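Local atomic coordinates of Lmo0325 protein (Listeria monocytogenes EGD-e, PDB entry 4RYK), a protein that probably binds DNA as a transcriptional regulator of the Rgg family, joining a helix-turn-helix region to an all-helical, probably TPR-like C-terminal region. Residues T122-Q125 / T126-Y130; S242-Y245 / R246-N250; A270-A273 / I274-W277. All coordinates share one frame; numbering follows the deposited sequence.

Contact 1: residues T122-Q125 / T126-Y130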
ATOM      1  N   THR A 122      -4.981  29.096   3.430  1.00 48.15           N
ATOM      2  CA  THR A 122      -6.291  29.014   4.058  1.00 49.85           C
ATOM      3  C   THR A 122      -6.195  28.308   5.384  1.00 50.06           C
ATOM      4  O   THR A 122      -6.908  28.670   6.329  1.00 50.55           O
ATOM      5  CB  THR A 122      -7.384  28.314   3.227  1.00 53.89           C
ATOM      6  OG1 THR A 122      -7.057  26.937   3.010  1.00 63.98           O
ATOM      7  CG2 THR A 122      -7.553  28.984   1.898  1.00 59.58           C
ATOM      8  N   ARG A 123      -5.334  27.301   5.457  1.00 47.74           N
ATOM      9  CA  ARG A 123      -5.206  26.513   6.678  1.00 49.83           C
ATOM     10  C   ARG A 123      -4.549  27.369   7.747  1.00 47.76           C
ATOM     11  O   ARG A 123      -4.931  27.319   8.913  1.00 47.51           O
ATOM     12  CB  ARG A 123      -4.416  25.221   6.380  1.00 54.17           C
ATOM     13  CG  ARG A 123      -4.266  24.235   7.512  1.00 61.30           C
ATOM     14  CD  ARG A 123      -5.567  23.848   8.174  1.00 67.12           C
ATOM     15  NE  ARG A 123      -6.356  22.955   7.369  1.00 77.37           N
ATOM     16  CZ  ARG A 123      -6.630  21.690   7.691  1.00 87.71           C
ATOM     17  NH1 ARG A 123      -6.184  21.141   8.822  1.00 94.71           N
ATOM     18  NH2 ARG A 123      -7.375  20.971   6.874  1.00 88.39           N
ATOM     19  N   ILE A 124      -3.596  28.193   7.363  1.00 45.89           N
ATOM     20  CA  ILE A 124      -2.995  29.111   8.362  1.00 50.62           C
ATOM     21  C   ILE A 124      -3.997  30.190   8.853  1.00 52.29           C
ATOM     22  O   ILE A 124      -4.070  30.454  10.042  1.00 54.71           O
ATOM     23  CB  ILE A 124      -1.703  29.758   7.837  1.00 50.34           C
ATOM     24  CG1 ILE A 124      -0.600  28.698   7.652  1.00 48.67           C
ATOM     25  CG2 ILE A 124      -1.236  30.895   8.758  1.00 51.74           C
ATOM     26  CD1 ILE A 124       0.405  29.058   6.574  1.00 49.05           C
ATOM     27  N   GLN A 125      -4.789  30.783   7.967  1.00 53.92           N
ATOM     28  CA  GLN A 125      -5.827  31.736   8.417  1.00 57.55           C
ATOM     29  C   GLN A 125      -6.867  31.032   9.322  1.00 57.26           C
ATOM     30  O   GLN A 125      -7.223  31.555  10.384  1.00 62.18           O
ATOM     31  CB  GLN A 125      -6.567  32.415   7.263  1.00 62.27           C
ATOM     32  CG  GLN A 125      -5.716  33.143   6.233  1.00 68.00           C
ATOM     33  CD  GLN A 125      -6.490  33.428   4.938  1.00 79.14           C
ATOM     34  OE1 GLN A 125      -7.379  32.667   4.527  1.00 81.22           O
ATOM     35  NE2 GLN A 125      -6.146  34.521   4.285  1.00 83.62           N
ATOM     36  N   THR A 126      -7.326  29.840   8.952  1.00 52.99           N
ATOM     37  CA  THR A 126      -8.284  29.126   9.795  1.00 57.37           C
ATOM     38  C   THR A 126      -7.756  28.812  11.197  1.00 58.66           C
ATOM     39  O   THR A 126      -8.456  29.067  12.184  1.00 54.59           O
ATOM     40  CB  THR A 126      -8.738  27.827   9.146  1.00 60.86           C
ATOM     41  OG1 THR A 126      -9.252  28.164   7.866  1.00 72.10           O
ATOM     42  CG2 THR A 126      -9.835  27.161   9.954  1.00 62.96           C
ATOM     43  N   ILE A 127      -6.540  28.275  11.284  1.00 54.78           N
ATOM     44  CA  ILE A 127      -5.963  27.916  12.581  1.00 58.28           C
ATOM     45  C   ILE A 127      -5.744  29.157  13.461  1.00 59.71           C
ATOM     46  O   ILE A 127      -6.126  29.169  14.611  1.00 59.39           O
ATOM     47  CB  ILE A 127      -4.630  27.165  12.416  1.00 60.07           C
ATOM     48  CG1 ILE A 127      -4.892  25.797  11.773  1.00 61.18           C
ATOM     49  CG2 ILE A 127      -3.925  27.018  13.767  1.00 62.73           C
ATOM     50  CD1 ILE A 127      -3.644  25.062  11.338  1.00 61.93           C
ATOM     51  N   ASN A 128      -5.128  30.202  12.922  1.00 60.89           N
ATOM     52  CA  ASN A 128      -4.932  31.430  13.697  1.00 65.22           C
ATOM     53  C   ASN A 128      -6.222  32.129  14.209  1.00 66.33           C
ATOM     54  O   ASN A 128      -6.234  32.570  15.348  1.00 69.80           O
ATOM     55  CB  ASN A 128      -4.037  32.408  12.924  1.00 67.11           C
ATOM     56  CG  ASN A 128      -2.550  32.144  13.134  1.00 69.38           C
ATOM     57  OD1 ASN A 128      -2.133  31.468  14.080  1.00 75.91           O
ATOM     58  ND2 ASN A 128      -1.743  32.723  12.272  1.00 72.97           N
ATOM     59  N   HIS A 129      -7.282  32.234  13.390  1.00 65.57           N
ATOM     60  CA  HIS A 129      -8.638  32.663  13.850  1.00 69.97           C
ATOM     61  C   HIS A 129      -9.110  31.793  15.012  1.00 70.57           C
ATOM     62  O   HIS A 129      -9.528  32.331  16.039  1.00 71.06           O
ATOM     63  CB  HIS A 129      -9.695  32.630  12.708  1.00 75.25           C
ATOM     64  CG  HIS A 129     -11.114  32.975  13.127  1.00 90.67           C
ATOM     65  ND1 HIS A 129     -11.458  34.172  13.732  1.00 96.31           N
ATOM     66  CD2 HIS A 129     -12.284  32.301  12.960  1.00 93.22           C
ATOM     67  CE1 HIS A 129     -12.764  34.202  13.953  1.00 98.64           C
ATOM     68  NE2 HIS A 129     -13.289  33.080  13.490  1.00 98.74           N
ATOM     69  N   TYR A 130      -9.045  30.467  14.863  1.00 65.08           N
ATOM     70  CA  TYR A 130      -9.433  29.544  15.952  1.00 68.91           C
ATOM     71  C   TYR A 130      -8.655  29.793  17.245  1.00 70.01           C
ATOM     72  O   TYR A 130      -9.251  29.723  18.318  1.00 71.38           O
ATOM     73  CB  TYR A 130      -9.267  28.081  15.542  1.00 68.64           C
ATOM     74  CG  TYR A 130      -9.387  27.089  16.683  1.00 72.74           C
ATOM     75  CD1 TYR A 130      -8.250  26.652  17.386  1.00 74.53           C
ATOM     76  CD2 TYR A 130     -10.628  26.593  17.069  1.00 75.45           C
ATOM     77  CE1 TYR A 130      -8.353  25.740  18.444  1.00 78.01           C
ATOM     78  CE2 TYR A 130     -10.739  25.676  18.119  1.00 85.58           C
ATOM     79  CZ  TYR A 130      -9.603  25.242  18.811  1.00 82.65           C
ATOM     80  OH  TYR A 130      -9.729  24.328  19.855  1.00 78.45           O
TER
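Thr126 turns its hydroxyl back along the helix to the carbonyl of Thr122, one turn earlier, and OG1 donates to Thr122 O at 2.8 Å. What puts it there is the first torsion: with OG1 opposite the carbonyl carbon and next to its own backbone N (chi1 -55°), hydroxyl and amide face the same acceptor. Thr126 N binds Thr122 O as well, at 2.9 Å, and the two donors arrive from opposite faces of the carbonyl plane, OG1 tilted 33° from it. A threonine suits a helix at such a place because the backbone itself can satisfy its short polar branch. Thr122 is rotated differently (chi1 64°), and its own hydroxyl bonds to Ile119 O.

The amides of Ile127, Asn128 and His129 continue the i to i+4 pattern, so this is the middle and later part of a regular alpha helix, 113-132, in the all-helical Rgg C-terminal region, which is probably TPR-like. On another side of it Arg123 is bent at chi2 and chi3, and its aliphatic part crosses Ile127 at a slant, CD lying 3.9 Å from Ile127 CD1. Both side chains also touch Met98 of helix 95-108; the long methylene chain lets a charged residue join an apolar contact. Ile124 and Asn128 run side by side in the same direction, with Ile124 CG2 4.0 Å from Asn128 ND2, and both lean on Val95. Gln125 stretches out beyond CG, and its OE1 accepts a hydrogen bond from the backbone of Ser142, in the loop just before helix 143-153.

Contact 2: residues S242-Y245 / R246-N250; sequences SAFY and RIVAN
Val248 packs against two aromatic residues of the preceding turn through a single methyl group. Its CG2 lies 3.8 Å from Phe244 CE1 and 4.0 Å from Tyr245 CD1, meeting both rings obliquely. Phe244 crosses the valine, whereas Tyr245 runs beside it. Phe244 CG is opposite its backbone N (chi1 178°) and Tyr245 CG beside its own (chi1 -73°); with these torsions Phe244 CD1 lies over the centre of the Tyr245 ring. The branched valine is compact enough to fit against both rings.

The backbone bonds show a helix settling into its first turn. Arg246 N bonds to Ser242 O at 3.3 Å and weakly to Ala243 O, and Ile247 N is weakly shared between Ala243 O and Phe244 O. Regular i to i+4 geometry follows, with Ala249 N 2.9 Å from Tyr245 O.

The polar ends are satisfied by other parts of the assembly: Ser242 OG and Arg246 NE both bond to Ser234 O, and the Arg246 guanidinium makes a cation-pi contact with Tyr282 of the second subunit. The start of helix 243-259 touches helices 197-216 and 220-235 through Tyr245, and helices 263-279 and 283-300 through Val248, with the second subunit also against this end.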
ATOM      1  N   SER A 242      -7.529  -2.877   3.574  1.00 35.08           N
ATOM      2  CA  SER A 242      -8.552  -1.875   3.835  1.00 36.16           C
ATOM      3  C   SER A 242      -9.515  -2.307   4.897  1.00 35.57           C
ATOM      4  O   SER A 242     -10.588  -1.711   5.069  1.00 37.38           O
ATOM      5  CB  SER A 242      -9.267  -1.518   2.522  1.00 38.74           C
ATOM      6  OG  SER A 242      -9.729  -2.678   1.903  1.00 42.11           O
ATOM      7  N   ALA A 243      -9.107  -3.294   5.671  1.00 33.56           N
ATOM      8  CA  ALA A 243      -9.898  -3.744   6.807  1.00 34.74           C
ATOM      9  C   ALA A 243     -10.284  -2.619   7.744  1.00 34.84           C
ATOM     10  O   ALA A 243     -11.415  -2.560   8.201  1.00 34.78           O
ATOM     11  CB  ALA A 243      -9.155  -4.812   7.571  1.00 37.35           C
ATOM     12  N   PHE A 244      -9.363  -1.723   8.022  1.00 33.91           N
ATOM     13  CA  PHE A 244      -9.667  -0.616   8.898  1.00 34.12           C
ATOM     14  C   PHE A 244     -10.913   0.159   8.432  1.00 33.38           C
ATOM     15  O   PHE A 244     -11.773   0.544   9.220  1.00 34.28           O
ATOM     16  CB  PHE A 244      -8.448   0.322   8.998  1.00 35.18           C
ATOM     17  CG  PHE A 244      -8.681   1.555   9.858  1.00 36.10           C
ATOM     18  CD1 PHE A 244      -9.171   2.726   9.307  1.00 34.74           C
ATOM     19  CD2 PHE A 244      -8.411   1.531  11.234  1.00 36.77           C
ATOM     20  CE1 PHE A 244      -9.394   3.859  10.099  1.00 34.17           C
ATOM     21  CE2 PHE A 244      -8.621   2.658  12.027  1.00 37.86           C
ATOM     22  CZ  PHE A 244      -9.128   3.813  11.470  1.00 34.55           C
ATOM     23  N   TYR A 245     -10.992   0.429   7.158  1.00 32.47           N
ATOM     24  CA  TYR A 245     -12.103   1.177   6.635  1.00 33.76           C
ATOM     25  C   TYR A 245     -13.397   0.392   6.561  1.00 32.97           C
ATOM     26  O   TYR A 245     -14.465   0.974   6.458  1.00 32.74           O
ATOM     27  CB  TYR A 245     -11.748   1.800   5.279  1.00 34.58           C
ATOM     28  CG  TYR A 245     -10.797   2.937   5.463  1.00 33.34           C
ATOM     29  CD1 TYR A 245     -11.225   4.125   5.989  1.00 35.96           C
ATOM     30  CD2 TYR A 245      -9.461   2.797   5.159  1.00 36.03           C
ATOM     31  CE1 TYR A 245     -10.353   5.192   6.217  1.00 38.72           C
ATOM     32  CE2 TYR A 245      -8.577   3.833   5.372  1.00 37.48           C
ATOM     33  CZ  TYR A 245      -9.038   5.044   5.884  1.00 39.69           C
ATOM     34  OH  TYR A 245      -8.158   6.085   6.056  1.00 50.38           O
ATOM     35  N   ARG A 246     -13.333  -0.931   6.638  1.00 34.60           N
ATOM     36  CA  ARG A 246     -14.547  -1.726   6.772  1.00 32.82           C
ATOM     37  C   ARG A 246     -15.140  -1.487   8.160  1.00 34.78           C
ATOM     38  O   ARG A 246     -16.347  -1.547   8.351  1.00 35.71           O
ATOM     39  CB  ARG A 246     -14.260  -3.206   6.542  1.00 33.45           C
ATOM     40  CG  ARG A 246     -13.713  -3.459   5.153  1.00 34.73           C
ATOM     41  CD  ARG A 246     -13.695  -4.937   4.876  1.00 35.98           C
ATOM     42  NE  ARG A 246     -13.030  -5.277   3.625  1.00 36.21           N
ATOM     43  CZ  ARG A 246     -13.066  -6.480   3.073  1.00 36.60           C
ATOM     44  NH1 ARG A 246     -13.730  -7.438   3.669  1.00 39.50           N
ATOM     45  NH2 ARG A 246     -12.428  -6.732   1.939  1.00 38.86           N
ATOM     46  N   ILE A 247     -14.291  -1.182   9.144  1.00 35.57           N
ATOM     47  CA  ILE A 247     -14.787  -0.922  10.484  1.00 34.21           C
ATOM     48  C   ILE A 247     -15.504   0.431  10.442  1.00 34.46           C
ATOM     49  O   ILE A 247     -16.625   0.595  10.960  1.00 33.95           O
ATOM     50  CB  ILE A 247     -13.666  -0.879  11.544  1.00 33.79           C
ATOM     51  CG1 ILE A 247     -12.859  -2.177  11.590  1.00 34.95           C
ATOM     52  CG2 ILE A 247     -14.263  -0.651  12.932  1.00 33.24           C
ATOM     53  CD1 ILE A 247     -11.558  -2.002  12.375  1.00 35.71           C
ATOM     54  N   VAL A 248     -14.846   1.377   9.799  1.00 33.68           N
ATOM     55  CA  VAL A 248     -15.409   2.726   9.618  1.00 33.95           C
ATOM     56  C   VAL A 248     -16.767   2.650   8.953  1.00 34.64           C
ATOM     57  O   VAL A 248     -17.743   3.264   9.446  1.00 35.93           O
ATOM     58  CB  VAL A 248     -14.485   3.627   8.816  1.00 33.26           C
ATOM     59  CG1 VAL A 248     -15.133   4.997   8.639  1.00 35.70           C
ATOM     60  CG2 VAL A 248     -13.131   3.789   9.498  1.00 35.13           C
ATOM     61  N   ALA A 249     -16.842   1.886   7.859  1.00 34.54           N
ATOM     62  CA  ALA A 249     -18.132   1.661   7.158  1.00 37.22           C
ATOM     63  C   ALA A 249     -19.198   1.036   8.066  1.00 38.42           C
ATOM     64  O   ALA A 249     -20.366   1.437   8.032  1.00 38.75           O
ATOM     65  CB  ALA A 249     -17.931   0.792   5.932  1.00 36.51           C
ATOM     66  N   ASN A 250     -18.797   0.080   8.905  1.00 38.17           N
ATOM     67  CA  ASN A 250     -19.737  -0.500   9.855  1.00 38.36           C
ATOM     68  C   ASN A 250     -20.243   0.540  10.846  1.00 38.26           C
ATOM     69  O   ASN A 250     -21.443   0.544  11.158  1.00 36.86           O
ATOM     70  CB  ASN A 250     -19.158  -1.684  10.640  1.00 38.00           C
ATOM     71  CG  ASN A 250     -19.082  -2.980   9.820  1.00 41.17           C
ATOM     72  OD1 ASN A 250     -19.691  -3.114   8.760  1.00 44.34           O
ATOM     73  ND2 ASN A 250     -18.341  -3.952  10.342  1.00 38.93           N
TER

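Contact 3: residues A270-A273 / I274-W277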
ATOM      1  N   ALA A 270     -22.806   0.359  15.813  1.00 45.38           N
ATOM      2  CA  ALA A 270     -21.851   1.440  16.064  1.00 43.10           C
ATOM      3  C   ALA A 270     -20.969   1.140  17.276  1.00 44.77           C
ATOM      4  O   ALA A 270     -19.767   1.363  17.239  1.00 44.36           O
ATOM      5  CB  ALA A 270     -22.593   2.757  16.279  1.00 44.13           C
ATOM      6  N   LYS A 271     -21.577   0.675  18.354  1.00 44.71           N
ATOM      7  CA  LYS A 271     -20.835   0.214  19.527  1.00 50.85           C
ATOM      8  C   LYS A 271     -19.896  -0.953  19.215  1.00 46.93           C
ATOM      9  O   LYS A 271     -18.828  -1.039  19.765  1.00 45.84           O
ATOM     10  CB  LYS A 271     -21.807  -0.193  20.634  1.00 56.76           C
ATOM     11  CG  LYS A 271     -22.564   0.989  21.234  1.00 64.13           C
ATOM     12  CD  LYS A 271     -21.758   1.696  22.324  1.00 71.45           C
ATOM     13  CE  LYS A 271     -21.953   1.014  23.681  1.00 78.89           C
ATOM     14  NZ  LYS A 271     -21.182   1.661  24.789  1.00 84.82           N
ATOM     15  N   ARG A 272     -20.306  -1.831  18.319  1.00 44.94           N
ATOM     16  CA  ARG A 272     -19.463  -2.945  17.947  1.00 46.46           C
ATOM     17  C   ARG A 272     -18.215  -2.446  17.157  1.00 43.64           C
ATOM     18  O   ARG A 272     -17.098  -2.949  17.337  1.00 40.76           O
ATOM     19  CB  ARG A 272     -20.277  -3.936  17.158  1.00 49.33           C
ATOM     20  CG  ARG A 272     -19.455  -5.018  16.533  1.00 58.78           C
ATOM     21  CD  ARG A 272     -19.366  -6.166  17.474  1.00 68.11           C
ATOM     22  NE  ARG A 272     -18.395  -6.050  18.551  1.00 76.77           N
ATOM     23  CZ  ARG A 272     -17.105  -6.398  18.481  1.00 87.22           C
ATOM     24  NH1 ARG A 272     -16.348  -6.298  19.570  1.00 88.00           N
ATOM     25  NH2 ARG A 272     -16.558  -6.837  17.344  1.00 91.98           N
ATOM     26  N   ALA A 273     -18.385  -1.439  16.307  1.00 41.18           N
ATOM     27  CA  ALA A 273     -17.253  -0.912  15.588  1.00 39.33           C
ATOM     28  C   ALA A 273     -16.225  -0.292  16.559  1.00 39.72           C
ATOM     29  O   ALA A 273     -15.030  -0.540  16.444  1.00 38.08           O
ATOM     30  CB  ALA A 273     -17.693   0.097  14.564  1.00 40.90           C
ATOM     31  N   ILE A 274     -16.698   0.497  17.509  1.00 38.17           N
ATOM     32  CA  ILE A 274     -15.832   1.074  18.524  1.00 40.68           C
ATOM     33  C   ILE A 274     -15.068   0.008  19.322  1.00 42.21           C
ATOM     34  O   ILE A 274     -13.863   0.135  19.546  1.00 42.07           O
ATOM     35  CB  ILE A 274     -16.682   1.957  19.441  1.00 42.55           C
ATOM     36  CG1 ILE A 274     -17.035   3.228  18.687  1.00 44.17           C
ATOM     37  CG2 ILE A 274     -15.991   2.283  20.776  1.00 44.58           C
ATOM     38  CD1 ILE A 274     -18.192   3.982  19.304  1.00 46.22           C
ATOM     39  N   GLN A 275     -15.765  -1.030  19.748  1.00 42.35           N
ATOM     40  CA  GLN A 275     -15.127  -2.140  20.458  1.00 44.49           C
ATOM     41  C   GLN A 275     -14.100  -2.842  19.596  1.00 42.78           C
ATOM     42  O   GLN A 275     -13.095  -3.328  20.096  1.00 40.98           O
ATOM     43  CB  GLN A 275     -16.209  -3.128  20.894  1.00 50.31           C
ATOM     44  CG  GLN A 275     -15.782  -4.326  21.728  1.00 57.86           C
ATOM     45  CD  GLN A 275     -15.006  -4.005  22.999  1.00 67.07           C
ATOM     46  OE1 GLN A 275     -15.240  -2.979  23.672  1.00 66.93           O
ATOM     47  NE2 GLN A 275     -14.057  -4.911  23.346  1.00 70.79           N
ATOM     48  N   THR A 276     -14.367  -2.915  18.295  1.00 40.28           N
ATOM     49  CA  THR A 276     -13.471  -3.556  17.375  1.00 39.68           C
ATOM     50  C   THR A 276     -12.212  -2.746  17.244  1.00 39.39           C
ATOM     51  O   THR A 276     -11.120  -3.301  17.257  1.00 35.49           O
ATOM     52  CB  THR A 276     -14.109  -3.786  16.000  1.00 39.02           C
ATOM     53  OG1 THR A 276     -15.210  -4.696  16.129  1.00 39.04           O
ATOM     54  CG2 THR A 276     -13.104  -4.423  15.080  1.00 40.06           C
ATOM     55  N   TRP A 277     -12.334  -1.428  17.122  1.00 37.33           N
ATOM     56  CA  TRP A 277     -11.129  -0.611  17.110  1.00 37.35           C
ATOM     57  C   TRP A 277     -10.303  -0.830  18.401  1.00 39.01           C
ATOM     58  O   TRP A 277      -9.053  -0.853  18.354  1.00 36.47           O
ATOM     59  CB  TRP A 277     -11.441   0.874  16.959  1.00 38.63           C
ATOM     60  CG  TRP A 277     -11.716   1.296  15.541  1.00 37.51           C
ATOM     61  CD1 TRP A 277     -10.933   1.067  14.466  1.00 36.21           C
ATOM     62  CD2 TRP A 277     -12.819   2.050  15.080  1.00 36.51           C
ATOM     63  NE1 TRP A 277     -11.479   1.612  13.358  1.00 37.19           N
ATOM     64  CE2 TRP A 277     -12.662   2.207  13.708  1.00 37.27           C
ATOM     65  CE3 TRP A 277     -13.968   2.559  15.689  1.00 41.18           C
ATOM     66  CZ2 TRP A 277     -13.573   2.901  12.929  1.00 36.39           C
ATOM     67  CZ3 TRP A 277     -14.884   3.210  14.921  1.00 38.24           C
ATOM     68  CH2 TRP A 277     -14.673   3.390  13.548  1.00 37.97           C
TER
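Arg272 bends forward along its helix to reach Gln275 and Thr276. From CB, the chain leaves with CG opposite the backbone N (chi1 171°), then bends at chi2 and again at chi3, which brings the guanidinium round to the next turn. CB, CG, CD and NE lead to it without close contacts across the turn. CZ comes 3.5 Å from Thr276 OG1, which lies over one face of the guanidinium. NH1 lies against the aliphatic part of Gln275, 3.4 Å from Gln275 CB, with the guanidinium and amide planes 40° apart. NH2 is near Thr276 OG1, but the angle is too poor for a hydrogen bond; its salt bridge goes to Glu279 of the second subunit. A long, flexible arginine suits this site because it can arch over its own helix and still offer charge to another chain.

The threonine hydroxyl instead serves the backbone: Thr276 OG1 donates to Arg272 O at 2.8 Å, from above the carbonyl plane, while Thr276 N reaches the same oxygen from the opposite face. On another side of the helix Trp277 swings its indole back past Ala273, with CE3 3.4 Å from Ala273 O and CZ3 4.2 Å from Ala273 CB. The small methyl leaves room for the large ring, which stacks on Tyr289 of helix 283-300. In this protein one helix side thus meets the second subunit and another packs within its own chain. A threonine hydroxyl bonded to the carbonyl one turn back is a familiar alpha-helical i to i+4 arrangement, here within a region consistent with a TPR-like fold.

Contacts 2 and 3 lie on consecutive helices, 243-259 and 263-279, with centres 11 Å apart, and they interlock around the Trp277 indole. Trp277 NE1 is 3.3 Å from Phe244 CE2, and Trp277 CE2 lies 3.4 Å from Ile247 CG2; Val248 CG2 closes on Trp277 CZ2 at 3.6 Å. The methyl group that meets both rings in contact 2 also touches the indole of contact 3. Both contacts touch the second subunit. Contact 1 stands apart on helix 113-132, its centre 31 Å from contact 2 and 33 Å from contact 3, in the same Rgg C-terminal region. The sugar bound in the crystal sits at Thr30 to Ser34, in the helix-turn-helix region, instead of at any of the three.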